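Local coordinates for malonyl coenzyme A-acyl carrier protein transacylase (PDB 2H1Y) that probably transfers the malonyl group from malonyl-CoA to holo acyl carrier protein, the step that supplies malonyl-ACP for fatty acid synthesis, at residues 123-128 with 219-224. Numbering follows the deposited sequence.
Sequences LKLTHQ and FKFQEL
L125 sets one methyl against two side chains of the facing helix: its CD1 lies 3.6 Å from CE1 of F221 and 3.9 Å from CB of L224. The methyl meets the F221 ring obliquely, and the two side chains stand roughly perpendicular, whereas L125 and L224 lie alongside, pointing opposite ways. Neither L125 nor F221 has its CB aimed at the partner helix. In both, CG stands anti to the backbone N (chi1 -158° in F221), which carries the branch and the ring inward. The second point of touch is carbon to carbon, CG of Q128 lying 3.4 Å from CD1 of L224. The bend at chi2 (42°) folds the Q128 chain, and its NE2 comes in plane to the edge of the H127 ring.

No hydrogen bond links the segments, whose axes run antiparallel (178°) and 11.1 Å apart, a spacing bridged by side chains alone. They form an antiparallel helix pair inside the acyl transferase domain, joining helix 119-137 to helix 218-228, far apart in sequence. R129, the next residue of helix 119-137, and L260 in a loop also touch F221. Farther out, V108 of helix 105-116 and L117 pack on L125, while helix 69-90 meets helix 119-137 through Y77, which L123 touches.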
loop_
_atom_site.group_PDB
_atom_site.type_symbol
_atom_site.label_atom_id
_atom_site.label_comp_id
_atom_site.label_asym_id
_atom_site.label_seq_id
_atom_site.Cartn_x
_atom_site.Cartn_y
_atom_site.Cartn_z
ATOM N N LEU A 123 13.436 -2.989 0.504
ATOM C CA LEU A 123 13.097 -4.358 0.128
ATOM C C LEU A 123 13.198 -5.272 1.339
ATOM O O LEU A 123 12.303 -6.102 1.579
ATOM C CB LEU A 123 14.016 -4.877 -0.988
ATOM C CG LEU A 123 13.926 -4.234 -2.378
ATOM C CD1 LEU A 123 15.195 -4.477 -3.173
ATOM C CD2 LEU A 123 12.707 -4.723 -3.163
ATOM N N LYS A 124 14.286 -5.114 2.098
ATOM C CA LYS A 124 14.544 -5.963 3.259
ATOM C C LYS A 124 13.535 -5.688 4.364
ATOM O O LYS A 124 12.993 -6.625 4.974
ATOM C CB LYS A 124 15.980 -5.807 3.759
ATOM C CG LYS A 124 16.987 -6.735 3.060
ATOM C CD LYS A 124 18.424 -6.490 3.570
ATOM C CE LYS A 124 19.295 -7.768 3.487
ATOM N NZ LYS A 124 20.725 -7.537 3.948
ATOM N N LEU A 125 13.250 -4.412 4.600
ATOM C CA LEU A 125 12.203 -4.067 5.555
ATOM C C LEU A 125 10.824 -4.612 5.123
ATOM O O LEU A 125 10.122 -5.218 5.941
ATOM C CB LEU A 125 12.147 -2.560 5.797
ATOM C CG LEU A 125 11.062 -2.090 6.778
ATOM C CD1 LEU A 125 11.477 -2.316 8.216
ATOM C CD2 LEU A 125 10.749 -0.634 6.558
ATOM N N THR A 126 10.453 -4.412 3.850
ATOM C CA THR A 126 9.146 -4.871 3.361
ATOM C C THR A 126 9.003 -6.397 3.428
ATOM O O THR A 126 7.981 -6.903 3.893
ATOM C CB THR A 126 8.791 -4.332 1.936
ATOM O OG1 THR A 126 9.851 -4.624 1.019
ATOM C CG2 THR A 126 8.537 -2.816 1.967
ATOM N N HIS A 127 10.033 -7.125 2.991
ATOM C CA HIS A 127 10.046 -8.578 3.107
ATOM C C HIS A 127 9.818 -8.987 4.560
ATOM O O HIS A 127 9.077 -9.930 4.849
ATOM C CB HIS A 127 11.364 -9.131 2.582
ATOM C CG HIS A 127 11.579 -10.588 2.868
ATOM N ND1 HIS A 127 12.105 -11.047 4.056
ATOM C CD2 HIS A 127 11.357 -11.689 2.111
ATOM C CE1 HIS A 127 12.187 -12.365 4.027
ATOM N NE2 HIS A 127 11.739 -12.782 2.858
ATOM N N GLN A 128 10.424 -8.244 5.479
ATOM C CA GLN A 128 10.314 -8.540 6.899
ATOM C C GLN A 128 8.896 -8.263 7.418
ATOM O O GLN A 128 8.315 -9.089 8.140
ATOM C CB GLN A 128 11.399 -7.763 7.663
ATOM C CG GLN A 128 11.999 -8.418 8.938
ATOM C CD GLN A 128 12.296 -9.917 8.867
ATOM O OE1 GLN A 128 11.924 -10.658 9.772
ATOM N NE2 GLN A 128 12.978 -10.361 7.818
ATOM N N PHE A 219 7.016 -4.220 18.401
ATOM C CA PHE A 219 8.370 -3.924 18.828
ATOM C C PHE A 219 9.483 -4.319 17.838
ATOM O O PHE A 219 10.339 -3.484 17.535
ATOM C CB PHE A 219 8.712 -4.362 20.257
ATOM C CG PHE A 219 9.890 -3.630 20.767
ATOM C CD1 PHE A 219 9.724 -2.381 21.369
ATOM C CD2 PHE A 219 11.187 -4.097 20.500
ATOM C CE1 PHE A 219 10.831 -1.635 21.771
ATOM C CE2 PHE A 219 12.296 -3.374 20.886
ATOM C CZ PHE A 219 12.127 -2.129 21.520
ATOM N N LYS A 220 9.481 -5.568 17.358
ATOM C CA LYS A 220 10.464 -6.025 16.357
ATOM C C LYS A 220 10.502 -5.124 15.115
ATOM O O LYS A 220 11.569 -4.860 14.552
ATOM C CB LYS A 220 10.202 -7.473 15.929
ATOM C CG LYS A 220 10.592 -8.524 16.964
ATOM C CD LYS A 220 11.015 -9.872 16.320
ATOM C CE LYS A 220 12.434 -9.822 15.685
ATOM N NZ LYS A 220 13.084 -11.174 15.594
ATOM N N PHE A 221 9.330 -4.650 14.705
ATOM C CA PHE A 221 9.237 -3.797 13.543
ATOM C C PHE A 221 9.820 -2.421 13.829
ATOM O O PHE A 221 10.609 -1.898 13.050
ATOM C CB PHE A 221 7.792 -3.709 13.033
ATOM C CG PHE A 221 7.695 -3.300 11.599
ATOM C CD1 PHE A 221 8.327 -4.040 10.611
ATOM C CD2 PHE A 221 7.005 -2.169 11.238
ATOM C CE1 PHE A 221 8.261 -3.659 9.290
ATOM C CE2 PHE A 221 6.926 -1.788 9.921
ATOM C CZ PHE A 221 7.552 -2.531 8.940
ATOM N N GLN A 222 9.455 -1.863 14.973
ATOM C CA GLN A 222 9.994 -0.584 15.436
ATOM C C GLN A 222 11.525 -0.596 15.409
ATOM O O GLN A 222 12.165 0.297 14.837
ATOM C CB GLN A 222 9.497 -0.322 16.845
ATOM C CG GLN A 222 9.262 1.126 17.176
ATOM C CD GLN A 222 8.277 1.287 18.327
ATOM O OE1 GLN A 222 7.106 0.891 18.225
ATOM N NE2 GLN A 222 8.753 1.866 19.438
ATOM N N GLU A 223 12.099 -1.641 15.998
ATOM C CA GLU A 223 13.543 -1.873 15.969
ATOM C C GLU A 223 14.116 -1.797 14.550
ATOM O O GLU A 223 15.119 -1.113 14.313
ATOM C CB GLU A 223 13.856 -3.224 16.601
ATOM C CG GLU A 223 15.332 -3.533 16.753
ATOM C CD GLU A 223 15.562 -4.914 17.358
ATOM O OE1 GLU A 223 14.847 -5.862 16.956
ATOM O OE2 GLU A 223 16.449 -5.044 18.238
ATOM N N LEU A 224 13.467 -2.480 13.614
ATOM C CA LEU A 224 13.921 -2.477 12.225
ATOM C C LEU A 224 13.805 -1.113 11.509
ATOM O O LEU A 224 14.659 -0.763 10.691
ATOM C CB LEU A 224 13.234 -3.586 11.441
ATOM C CG LEU A 224 13.789 -4.999 11.648
ATOM C CD1 LEU A 224 13.555 -5.788 10.366
ATOM C CD2 LEU A 224 15.293 -5.043 12.019
#